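Local coordinates for natterin-like protein (Lethenteron camtschaticum, PDB 6IUL) that probably acts as a pore-forming cytotoxin of lamprey immunity, pairing a jacalin-like lectin domain with an aerolysin-type module expected to insert into target membranes, at residues N178-F188 / T255-A266; S190-S201 / G297-M307. All coordinates share one frame; numbering follows the deposited sequence.

Interaction 1 (N178-F188 / T255-A266); sequences NDTSIVQSYTF and TVPTHKTVTVVA
T255 begins the second segment beside S185, a non-hydrogen-bonded antiparallel pair, and its CG2 lies 3.5 Å from V183 CG2. At the next pair V256 and Q184 exchange two nearly straight backbone bonds, V256 N to Q184 O at 2.9 Å and Q184 N to V256 O at 3.0 Å. V256 O also accepts from N178 ND2, which comes in above the carbonyl plane. With N178 CG anti to the backbone N (chi1 -176°), the amide is carried across to the V256 strand; its ND2 gives a second hydrogen to I182 O at 2.9 Å, both acceptors lying in the amide plane, while OD1 takes T180 N in an Asx turn and T180 OG1 on a lone pair. From P257 to K260 the chain makes a type II turn. On it T258 CG2 lies against the S181 carbonyl, and the H259 ring places one face over T180 O. K260 O then receives N178 N at 2.9 Å. Farther along, V264 CG1 sits over a face of F188, 3.7 Å from the ring centroid and 14° off its normal, and A266 CB meets that ring's edge; between the two segments the F188 end meets through apolar contact. Of four bonds fixing the buried N178 amide, three shape the 178-182 loop and one reaches V256 O beside the backbone bonds, coupling the loop's fold to its hold on 255-266.

Interaction 2 (S190-S201 / G297-M307); sequences SSKKIIKKSSWS and GIYKGLTYTKM
Antiparallel strand pairing within the long sheet of the aerolysin-type module joins 190-200 to 297-304, their axes approaching to 4.5 Å at the closest and their directions at 163°. K197 and L302 form a hydrogen-bonded pair, with K197 N to L302 O at 3.0 Å and the return bond from L302 N to K197 O. S199 and K300 come next, where K300 N gives S199 O a good bond but the reverse one is weak and bent. Past them S201 turns OG back to accept I298 N at 2.8 Å in a nearly straight bond, and S201 N bonds I298 O. Such extended, twisted strands make up the elongated body of the aerolysin/ETX-MTX2 fold, and side chains on the S198, W200 and Y299 face reinforce the pairing. Y299 CG stands anti to its backbone nitrogen (chi1 176°), laying the ring back along the first strand; OH reaches S198 OG at 2.7 Å, in the ring plane, while the CD1 edge points onto a face of W200, planes at 55°. The indole NE1 bonds Y156 OH outside the segments. Toward the other end the strands separate: I194 CG2 stands 3.8 Å from the Y304 centroid, almost on the ring normal, and a water bridges Y304 OH and I195 N, each at 2.7 Å. S191 OG bonds I146 N of the second subunit.

Overall arrangement
Following the chain from the N terminus, the jacalin-like domain comes first, and strand 166-178 then turns into strand 184-200, which serves both contacts. Interaction 1 closes a loop of 66 residues, joining the 166-178/184-200 turn to the 241-256/260-285 turn at the far end of the module, about 55 Å from the chain centre. Interaction 2 closes a loop of 95 when strand 290-313 arrives, joining it to 184-200 nearer the chain centre, about 20 Å away. The segments alternate, so the two loops cross instead of nesting. The contact centres are about 35 Å apart along the same sheet, and A266 CB packs on S190 OG, 4.0 Å away, where they meet.

Interaction 1 (N178-F188 / T255-A266)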
loop_
_atom_site.group_PDB
_atom_site.type_symbol
_atom_site.label_atom_id
_atom_site.label_comp_id
_atom_site.label_asym_id
_atom_site.label_seq_id
_atom_site.Cartn_x
_atom_site.Cartn_y
_atom_site.Cartn_z
ATOM N N ASN A 178 8.351 4.029 -46.688
ATOM C CA ASN A 178 8.810 3.023 -47.655
ATOM C C ASN A 178 9.067 3.707 -48.984
ATOM O O ASN A 178 8.132 4.021 -49.754
ATOM C CB ASN A 178 7.781 1.895 -47.845
ATOM C CG ASN A 178 8.279 0.781 -48.767
ATOM O OD1 ASN A 178 9.391 0.860 -49.277
ATOM N ND2 ASN A 178 7.474 -0.282 -48.942
ATOM N N ASP A 179 10.355 3.957 -49.220
ATOM C CA ASP A 179 10.819 4.653 -50.407
ATOM C C ASP A 179 11.280 3.652 -51.470
ATOM O O ASP A 179 11.758 4.051 -52.543
ATOM C CB ASP A 179 11.973 5.584 -50.045
ATOM C CG ASP A 179 11.501 6.903 -49.427
ATOM O OD1 ASP A 179 10.334 7.333 -49.546
ATOM O OD2 ASP A 179 12.360 7.573 -48.848
ATOM N N THR A 180 11.073 2.365 -51.205
ATOM C CA THR A 180 11.433 1.317 -52.147
ATOM C C THR A 180 10.244 0.830 -52.965
ATOM O O THR A 180 9.097 1.213 -52.718
ATOM C CB THR A 180 12.066 0.130 -51.422
ATOM O OG1 THR A 180 11.056 -0.741 -50.926
ATOM C CG2 THR A 180 12.958 0.624 -50.286
ATOM N N SER A 181 10.541 -0.054 -53.914
ATOM C CA SER A 181 9.569 -0.488 -54.909
ATOM C C SER A 181 8.894 -1.786 -54.518
ATOM O O SER A 181 8.107 -2.289 -55.280
ATOM C CB SER A 181 10.286 -0.640 -56.263
ATOM O OG SER A 181 11.349 -1.602 -56.122
ATOM N N ILE A 182 9.148 -2.285 -53.304
ATOM C CA ILE A 182 8.417 -3.430 -52.781
ATOM C C ILE A 182 7.924 -3.168 -51.338
ATOM O O ILE A 182 8.581 -2.456 -50.541
ATOM C CB ILE A 182 9.292 -4.709 -52.807
ATOM C CG1 ILE A 182 8.437 -5.923 -52.471
ATOM C CG2 ILE A 182 10.491 -4.587 -51.867
ATOM C CD1 ILE A 182 7.190 -6.077 -53.349
ATOM N N VAL A 183 6.779 -3.755 -51.022
ATOM C CA VAL A 183 6.188 -3.651 -49.713
ATOM C C VAL A 183 7.185 -3.994 -48.616
ATOM O O VAL A 183 7.959 -4.949 -48.728
ATOM C CB VAL A 183 4.918 -4.518 -49.601
ATOM C CG1 VAL A 183 5.190 -5.954 -49.996
ATOM C CG2 VAL A 183 4.374 -4.494 -48.188
ATOM N N GLN A 184 7.194 -3.190 -47.565
ATOM C CA GLN A 184 8.097 -3.479 -46.461
ATOM C C GLN A 184 7.266 -3.817 -45.216
ATOM O O GLN A 184 6.100 -3.419 -45.023
ATOM C CB GLN A 184 9.021 -2.318 -46.150
ATOM C CG GLN A 184 10.013 -1.880 -47.212
ATOM C CD GLN A 184 10.659 -0.483 -46.846
ATOM O OE1 GLN A 184 10.083 0.316 -46.067
ATOM N NE2 GLN A 184 11.828 -0.182 -47.412
ATOM N N SER A 185 7.895 -4.533 -44.314
ATOM C CA SER A 185 7.221 -4.947 -43.121
ATOM C C SER A 185 8.128 -4.688 -41.912
ATOM O O SER A 185 9.300 -4.939 -41.978
ATOM C CB SER A 185 6.811 -6.392 -43.306
ATOM O OG SER A 185 5.807 -6.664 -42.354
ATOM N N TYR A 186 7.578 -4.125 -40.849
ATOM C CA TYR A 186 8.356 -3.691 -39.656
ATOM C C TYR A 186 7.659 -4.101 -38.399
ATOM O O TYR A 186 6.519 -4.470 -38.439
ATOM C CB TYR A 186 8.445 -2.151 -39.586
ATOM C CG TYR A 186 9.098 -1.465 -40.749
ATOM C CD1 TYR A 186 8.367 -1.128 -41.864
ATOM C CD2 TYR A 186 10.444 -1.129 -40.722
ATOM C CE1 TYR A 186 8.961 -0.490 -42.938
ATOM C CE2 TYR A 186 11.036 -0.458 -41.773
ATOM C CZ TYR A 186 10.291 -0.154 -42.873
ATOM O OH TYR A 186 10.877 0.525 -43.923
ATOM N N THR A 187 8.308 -4.007 -37.252
ATOM C CA THR A 187 7.667 -4.379 -35.990
ATOM C C THR A 187 7.538 -3.175 -35.065
ATOM O O THR A 187 8.519 -2.564 -34.705
ATOM C CB THR A 187 8.487 -5.465 -35.242
ATOM O OG1 THR A 187 8.804 -6.557 -36.133
ATOM C CG2 THR A 187 7.679 -5.977 -34.007
ATOM N N PHE A 188 6.332 -2.853 -34.669
ATOM C CA PHE A 188 6.110 -1.812 -33.679
ATOM C C PHE A 188 6.025 -2.429 -32.276
ATOM O O PHE A 188 5.344 -3.443 -32.068
ATOM C CB PHE A 188 4.796 -1.114 -33.987
ATOM C CG PHE A 188 4.470 0.025 -33.068
ATOM C CD1 PHE A 188 4.932 1.294 -33.329
ATOM C CD2 PHE A 188 3.671 -0.179 -31.963
ATOM C CE1 PHE A 188 4.612 2.350 -32.484
ATOM C CE2 PHE A 188 3.333 0.862 -31.112
ATOM C CZ PHE A 188 3.808 2.121 -31.363
ATOM N N THR A 255 2.758 -3.084 -41.939
ATOM C CA THR A 255 2.997 -3.273 -43.363
ATOM C C THR A 255 2.897 -1.935 -44.072
ATOM O O THR A 255 1.923 -1.228 -43.908
ATOM C CB THR A 255 1.978 -4.233 -43.934
ATOM O OG1 THR A 255 2.137 -5.480 -43.292
ATOM C CG2 THR A 255 2.220 -4.489 -45.382
ATOM N N VAL A 256 3.925 -1.571 -44.831
ATOM C CA VAL A 256 3.968 -0.284 -45.517
ATOM C C VAL A 256 4.057 -0.516 -47.028
ATOM O O VAL A 256 5.025 -1.101 -47.510
ATOM C CB VAL A 256 5.149 0.543 -45.061
ATOM C CG1 VAL A 256 5.027 1.965 -45.624
ATOM C CG2 VAL A 256 5.245 0.518 -43.543
ATOM N N PRO A 257 3.026 -0.096 -47.768
ATOM C CA PRO A 257 3.021 -0.228 -49.248
ATOM C C PRO A 257 4.163 0.564 -49.879
ATOM O O PRO A 257 4.752 1.414 -49.217
ATOM C CB PRO A 257 1.663 0.369 -49.674
ATOM C CG PRO A 257 0.795 0.299 -48.454
ATOM C CD PRO A 257 1.734 0.365 -47.245
ATOM N N THR A 258 4.486 0.275 -51.134
ATOM C CA THR A 258 5.529 0.993 -51.878
ATOM C C THR A 258 5.232 2.485 -51.992
ATOM O O THR A 258 4.101 2.886 -52.325
ATOM C CB THR A 258 5.705 0.441 -53.321
ATOM O OG1 THR A 258 4.484 0.555 -54.037
ATOM C CG2 THR A 258 5.949 -0.998 -53.313
ATOM N N HIS A 259 6.250 3.283 -51.689
ATOM C CA HIS A 259 6.194 4.746 -51.814
ATOM C C HIS A 259 5.102 5.329 -50.952
ATOM O O HIS A 259 4.345 6.211 -51.363
ATOM C CB HIS A 259 6.079 5.171 -53.293
ATOM C CG HIS A 259 7.260 4.748 -54.110
ATOM N ND1 HIS A 259 7.196 3.739 -55.040
ATOM C CD2 HIS A 259 8.555 5.148 -54.080
ATOM C CE1 HIS A 259 8.388 3.568 -55.585
ATOM N NE2 HIS A 259 9.233 4.406 -55.011
ATOM N N LYS A 260 5.004 4.801 -49.742
ATOM C CA LYS A 260 3.962 5.268 -48.827
ATOM C C LYS A 260 4.538 5.401 -47.434
ATOM O O LYS A 260 5.625 4.887 -47.134
ATOM C CB LYS A 260 2.748 4.329 -48.842
ATOM C CG LYS A 260 1.433 5.007 -49.176
ATOM C CD LYS A 260 1.180 5.177 -50.677
ATOM C CE LYS A 260 -0.116 5.944 -50.944
ATOM N NZ LYS A 260 -0.249 7.165 -50.061
ATOM N N THR A 261 3.829 6.154 -46.618
ATOM C CA THR A 261 4.176 6.370 -45.249
ATOM C C THR A 261 3.069 5.815 -44.346
ATOM O O THR A 261 1.883 5.995 -44.620
ATOM C CB THR A 261 4.351 7.875 -44.999
ATOM O OG1 THR A 261 5.417 8.379 -45.819
ATOM C CG2 THR A 261 4.663 8.198 -43.504
ATOM N N VAL A 262 3.463 5.136 -43.266
ATOM C CA VAL A 262 2.498 4.678 -42.260
ATOM C C VAL A 262 2.941 5.283 -40.928
ATOM O O VAL A 262 4.106 5.148 -40.513
ATOM C CB VAL A 262 2.417 3.158 -42.147
ATOM C CG1 VAL A 262 1.480 2.754 -41.017
ATOM C CG2 VAL A 262 1.924 2.564 -43.440
ATOM N N THR A 263 2.029 5.966 -40.269
ATOM C CA THR A 263 2.339 6.611 -38.998
ATOM C C THR A 263 1.532 5.843 -37.960
ATOM O O THR A 263 0.324 5.614 -38.107
ATOM C CB THR A 263 1.971 8.126 -39.002
ATOM O OG1 THR A 263 2.631 8.814 -40.094
ATOM C CG2 THR A 263 2.452 8.787 -37.754
ATOM N N VAL A 264 2.207 5.398 -36.918
ATOM C CA VAL A 264 1.563 4.562 -35.879
ATOM C C VAL A 264 1.571 5.299 -34.566
ATOM O O VAL A 264 2.622 5.788 -34.094
ATOM C CB VAL A 264 2.309 3.254 -35.696
ATOM C CG1 VAL A 264 1.677 2.414 -34.609
ATOM C CG2 VAL A 264 2.368 2.505 -37.012
ATOM N N VAL A 265 0.392 5.407 -33.987
ATOM C CA VAL A 265 0.253 6.033 -32.653
ATOM C C VAL A 265 -0.326 5.017 -31.690
ATOM O O VAL A 265 -1.374 4.437 -31.945
ATOM C CB VAL A 265 -0.652 7.251 -32.694
ATOM C CG1 VAL A 265 -0.775 7.852 -31.313
ATOM C CG2 VAL A 265 -0.104 8.289 -33.678
ATOM N N ALA A 266 0.395 4.793 -30.595
ATOM C CA ALA A 266 -0.086 3.954 -29.512
ATOM C C ALA A 266 -0.763 4.778 -28.422
ATOM O O ALA A 266 -0.216 5.798 -27.965
ATOM C CB ALA A 266 1.057 3.120 -28.911
#

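Interaction 2 (S190-S201 / G297-M307)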
loop_
_atom_site.group_PDB
_atom_site.type_symbol
_atom_site.label_atom_id
_atom_site.label_comp_id
_atom_site.label_asym_id
_atom_site.label_seq_id
_atom_site.Cartn_x
_atom_site.Cartn_y
_atom_site.Cartn_z
ATOM N N SER A 190 5.610 -0.996 -27.996
ATOM C CA SER A 190 5.424 0.099 -27.065
ATOM C C SER A 190 5.107 -0.400 -25.683
ATOM O O SER A 190 4.544 -1.478 -25.536
ATOM C CB SER A 190 4.317 1.027 -27.553
ATOM O OG SER A 190 4.190 2.133 -26.669
ATOM N N SER A 191 5.440 0.392 -24.669
ATOM C CA SER A 191 5.105 0.032 -23.271
ATOM C C SER A 191 4.844 1.279 -22.431
ATOM O O SER A 191 5.345 2.382 -22.752
ATOM C CB SER A 191 6.237 -0.784 -22.635
ATOM O OG SER A 191 7.470 -0.045 -22.580
ATOM N N LYS A 192 4.078 1.085 -21.366
ATOM C CA LYS A 192 3.727 2.149 -20.410
ATOM C C LYS A 192 3.433 1.628 -19.015
ATOM O O LYS A 192 2.600 0.716 -18.812
ATOM C CB LYS A 192 2.459 2.883 -20.870
ATOM C CG LYS A 192 2.145 4.075 -19.966
ATOM C CD LYS A 192 0.933 4.829 -20.389
ATOM C CE LYS A 192 0.511 5.870 -19.370
ATOM N NZ LYS A 192 1.552 6.857 -19.063
ATOM N N LYS A 193 4.128 2.211 -18.064
ATOM C CA LYS A 193 3.836 2.005 -16.654
ATOM C C LYS A 193 2.470 2.583 -16.300
ATOM O O LYS A 193 2.202 3.757 -16.624
ATOM C CB LYS A 193 4.894 2.716 -15.799
ATOM C CG LYS A 193 4.536 2.685 -14.322
ATOM C CD LYS A 193 5.537 3.416 -13.463
ATOM C CE LYS A 193 5.193 3.279 -11.979
ATOM N NZ LYS A 193 6.242 3.888 -11.150
ATOM N N ILE A 194 1.620 1.777 -15.655
ATOM C CA ILE A 194 0.349 2.271 -15.121
ATOM C C ILE A 194 0.207 1.882 -13.659
ATOM O O ILE A 194 0.781 0.888 -13.203
ATOM C CB ILE A 194 -0.889 1.740 -15.888
ATOM C CG1 ILE A 194 -0.971 0.234 -15.830
ATOM C CG2 ILE A 194 -0.856 2.195 -17.343
ATOM C CD1 ILE A 194 -2.246 -0.366 -16.366
ATOM N N ILE A 195 -0.575 2.661 -12.934
ATOM C CA ILE A 195 -0.904 2.360 -11.523
ATOM C C ILE A 195 -2.433 2.301 -11.354
ATOM O O ILE A 195 -3.096 3.344 -11.323
ATOM C CB ILE A 195 -0.329 3.441 -10.594
ATOM C CG1 ILE A 195 1.168 3.636 -10.902
ATOM C CG2 ILE A 195 -0.572 3.093 -9.113
ATOM C CD1 ILE A 195 1.932 4.532 -9.953
ATOM N N LYS A 196 -2.987 1.097 -11.266
ATOM C CA LYS A 196 -4.419 0.904 -10.966
ATOM C C LYS A 196 -4.684 1.140 -9.472
ATOM O O LYS A 196 -3.822 0.862 -8.648
ATOM C CB LYS A 196 -4.871 -0.492 -11.349
ATOM C CG LYS A 196 -4.917 -0.771 -12.847
ATOM C CD LYS A 196 -5.282 -2.247 -13.121
ATOM C CE LYS A 196 -5.901 -2.430 -14.489
ATOM N NZ LYS A 196 -6.030 -3.847 -14.957
ATOM N N LYS A 197 -5.849 1.685 -9.129
ATOM C CA LYS A 197 -6.181 1.968 -7.732
ATOM C C LYS A 197 -7.579 1.517 -7.380
ATOM O O LYS A 197 -8.490 1.626 -8.208
ATOM C CB LYS A 197 -6.017 3.452 -7.429
ATOM C CG LYS A 197 -4.577 3.924 -7.445
ATOM C CD LYS A 197 -4.363 5.289 -6.792
ATOM C CE LYS A 197 -2.895 5.379 -6.354
ATOM N NZ LYS A 197 -2.498 6.670 -5.746
ATOM N N SER A 198 -7.742 1.068 -6.137
ATOM C CA SER A 198 -9.024 0.645 -5.577
ATOM C C SER A 198 -9.185 1.157 -4.135
ATOM O O SER A 198 -8.244 1.093 -3.319
ATOM C CB SER A 198 -9.105 -0.869 -5.564
ATOM O OG SER A 198 -9.410 -1.397 -6.836
ATOM N N SER A 199 -10.372 1.663 -3.821
ATOM C CA SER A 199 -10.674 2.209 -2.500
ATOM C C SER A 199 -12.158 2.031 -2.154
ATOM O O SER A 199 -13.051 2.517 -2.851
ATOM C CB SER A 199 -10.308 3.669 -2.425
ATOM O OG SER A 199 -10.769 4.220 -1.193
ATOM N N TRP A 200 -12.429 1.306 -1.077
ATOM C CA TRP A 200 -13.779 1.238 -0.524
ATOM C C TRP A 200 -13.829 2.023 0.774
ATOM O O TRP A 200 -13.084 1.722 1.704
ATOM C CB TRP A 200 -14.172 -0.185 -0.272
ATOM C CG TRP A 200 -14.357 -1.049 -1.485
ATOM C CD1 TRP A 200 -15.520 -1.226 -2.197
ATOM C CD2 TRP A 200 -13.383 -1.906 -2.093
ATOM N NE1 TRP A 200 -15.326 -2.151 -3.177
ATOM C CE2 TRP A 200 -14.018 -2.562 -3.156
ATOM C CE3 TRP A 200 -12.032 -2.168 -1.843
ATOM C CZ2 TRP A 200 -13.355 -3.469 -3.982
ATOM C CZ3 TRP A 200 -11.364 -3.051 -2.652
ATOM C CH2 TRP A 200 -12.032 -3.722 -3.708
ATOM N N SER A 201 -14.704 3.021 0.840
ATOM C CA SER A 201 -14.784 3.906 1.988
ATOM C C SER A 201 -15.249 3.106 3.228
ATOM O O SER A 201 -16.000 2.155 3.123
ATOM C CB SER A 201 -15.711 5.090 1.713
ATOM O OG SER A 201 -17.077 4.612 1.581
ATOM N N GLY A 297 -21.375 2.541 1.279
ATOM C CA GLY A 297 -20.280 3.527 1.112
ATOM C C GLY A 297 -20.012 3.871 -0.342
ATOM O O GLY A 297 -20.884 3.684 -1.199
ATOM N N ILE A 298 -18.837 4.401 -0.629
ATOM C CA ILE A 298 -18.467 4.713 -1.990
ATOM C C ILE A 298 -17.123 4.059 -2.397
ATOM O O ILE A 298 -16.176 3.993 -1.622
ATOM C CB ILE A 298 -18.447 6.235 -2.252
ATOM C CG1 ILE A 298 -17.291 6.901 -1.547
ATOM C CG2 ILE A 298 -19.777 6.921 -1.846
ATOM C CD1 ILE A 298 -17.198 8.400 -1.814
ATOM N N TYR A 299 -17.071 3.579 -3.628
ATOM C CA TYR A 299 -15.893 3.018 -4.249
ATOM C C TYR A 299 -15.300 4.020 -5.188
ATOM O O TYR A 299 -15.995 4.577 -6.054
ATOM C CB TYR A 299 -16.200 1.707 -4.980
ATOM C CG TYR A 299 -15.024 1.138 -5.732
ATOM C CD1 TYR A 299 -14.081 0.338 -5.098
ATOM C CD2 TYR A 299 -14.814 1.443 -7.085
ATOM C CE1 TYR A 299 -12.993 -0.164 -5.771
ATOM C CE2 TYR A 299 -13.723 0.934 -7.776
ATOM C CZ TYR A 299 -12.812 0.131 -7.123
ATOM O OH TYR A 299 -11.710 -0.371 -7.772
ATOM N N LYS A 300 -14.010 4.269 -4.989
ATOM C CA LYS A 300 -13.211 5.122 -5.839
ATOM C C LYS A 300 -12.124 4.234 -6.451
ATOM O O LYS A 300 -11.389 3.526 -5.747
ATOM C CB LYS A 300 -12.568 6.251 -5.043
ATOM C CG LYS A 300 -13.503 7.400 -4.723
ATOM C CD LYS A 300 -12.753 8.642 -4.263
ATOM C CE LYS A 300 -13.712 9.807 -4.031
ATOM N NZ LYS A 300 -14.201 10.395 -5.318
ATOM N N GLY A 301 -12.020 4.273 -7.768
ATOM C CA GLY A 301 -11.028 3.500 -8.454
ATOM C C GLY A 301 -10.376 4.259 -9.594
ATOM O O GLY A 301 -10.879 5.254 -10.063
ATOM N N LEU A 302 -9.248 3.729 -10.038
ATOM C CA LEU A 302 -8.601 4.146 -11.254
ATOM C C LEU A 302 -8.264 2.883 -12.029
ATOM O O LEU A 302 -7.667 1.944 -11.484
ATOM C CB LEU A 302 -7.333 4.931 -10.952
ATOM C CG LEU A 302 -6.522 5.384 -12.193
ATOM C CD1 LEU A 302 -7.374 6.287 -13.073
ATOM C CD2 LEU A 302 -5.275 6.164 -11.794
ATOM N N THR A 303 -8.698 2.820 -13.279
ATOM C CA THR A 303 -8.405 1.665 -14.105
ATOM C C THR A 303 -7.983 2.104 -15.512
ATOM O O THR A 303 -8.140 3.284 -15.890
ATOM C CB THR A 303 -9.602 0.715 -14.177
ATOM O OG1 THR A 303 -9.171 -0.547 -14.700
ATOM C CG2 THR A 303 -10.725 1.266 -15.053
ATOM N N TYR A 304 -7.429 1.159 -16.258
ATOM C CA TYR A 304 -6.958 1.404 -17.613
ATOM C C TYR A 304 -7.451 0.297 -18.524
ATOM O O TYR A 304 -7.622 -0.838 -18.087
ATOM C CB TYR A 304 -5.438 1.477 -17.696
ATOM C CG TYR A 304 -4.805 2.701 -17.103
ATOM C CD1 TYR A 304 -4.519 2.779 -15.729
ATOM C CD2 TYR A 304 -4.441 3.776 -17.907
ATOM C CE1 TYR A 304 -3.911 3.895 -15.181
ATOM C CE2 TYR A 304 -3.829 4.907 -17.370
ATOM C CZ TYR A 304 -3.579 4.959 -16.001
ATOM O OH TYR A 304 -2.986 6.094 -15.485
ATOM N N THR A 305 -7.669 0.640 -19.802
ATOM C CA THR A 305 -7.933 -0.375 -20.826
ATOM C C THR A 305 -6.609 -0.982 -21.289
ATOM O O THR A 305 -5.527 -0.596 -20.848
ATOM C CB THR A 305 -8.612 0.252 -22.068
ATOM O OG1 THR A 305 -7.726 1.200 -22.658
ATOM C CG2 THR A 305 -9.850 1.005 -21.666
ATOM N N LYS A 306 -6.702 -1.913 -22.213
ATOM C CA LYS A 306 -5.514 -2.424 -22.940
ATOM C C LYS A 306 -4.981 -1.339 -23.870
ATOM O O LYS A 306 -5.738 -0.472 -24.320
ATOM C CB LYS A 306 -5.846 -3.701 -23.750
ATOM C CG LYS A 306 -5.941 -5.010 -22.919
ATOM C CD LYS A 306 -5.075 -4.894 -21.655
ATOM C CE LYS A 306 -4.980 -6.117 -20.760
ATOM N NZ LYS A 306 -4.062 -7.136 -21.315
ATOM N N MET A 307 -3.675 -1.351 -24.127
ATOM C CA MET A 307 -3.078 -0.517 -25.123
ATOM C C MET A 307 -3.608 -0.866 -26.503
ATOM O O MET A 307 -3.705 -2.016 -26.833
ATOM C CB MET A 307 -1.559 -0.670 -25.155
ATOM C CG MET A 307 -0.870 0.021 -24.021
ATOM S SD MET A 307 0.902 -0.045 -24.218
ATOM C CE MET A 307 1.277 0.713 -22.693
HETATM O O HOH W 1 -1.153 5.184 -13.754
HETATM O O HOH W 2 -13.832 5.571 -1.460
#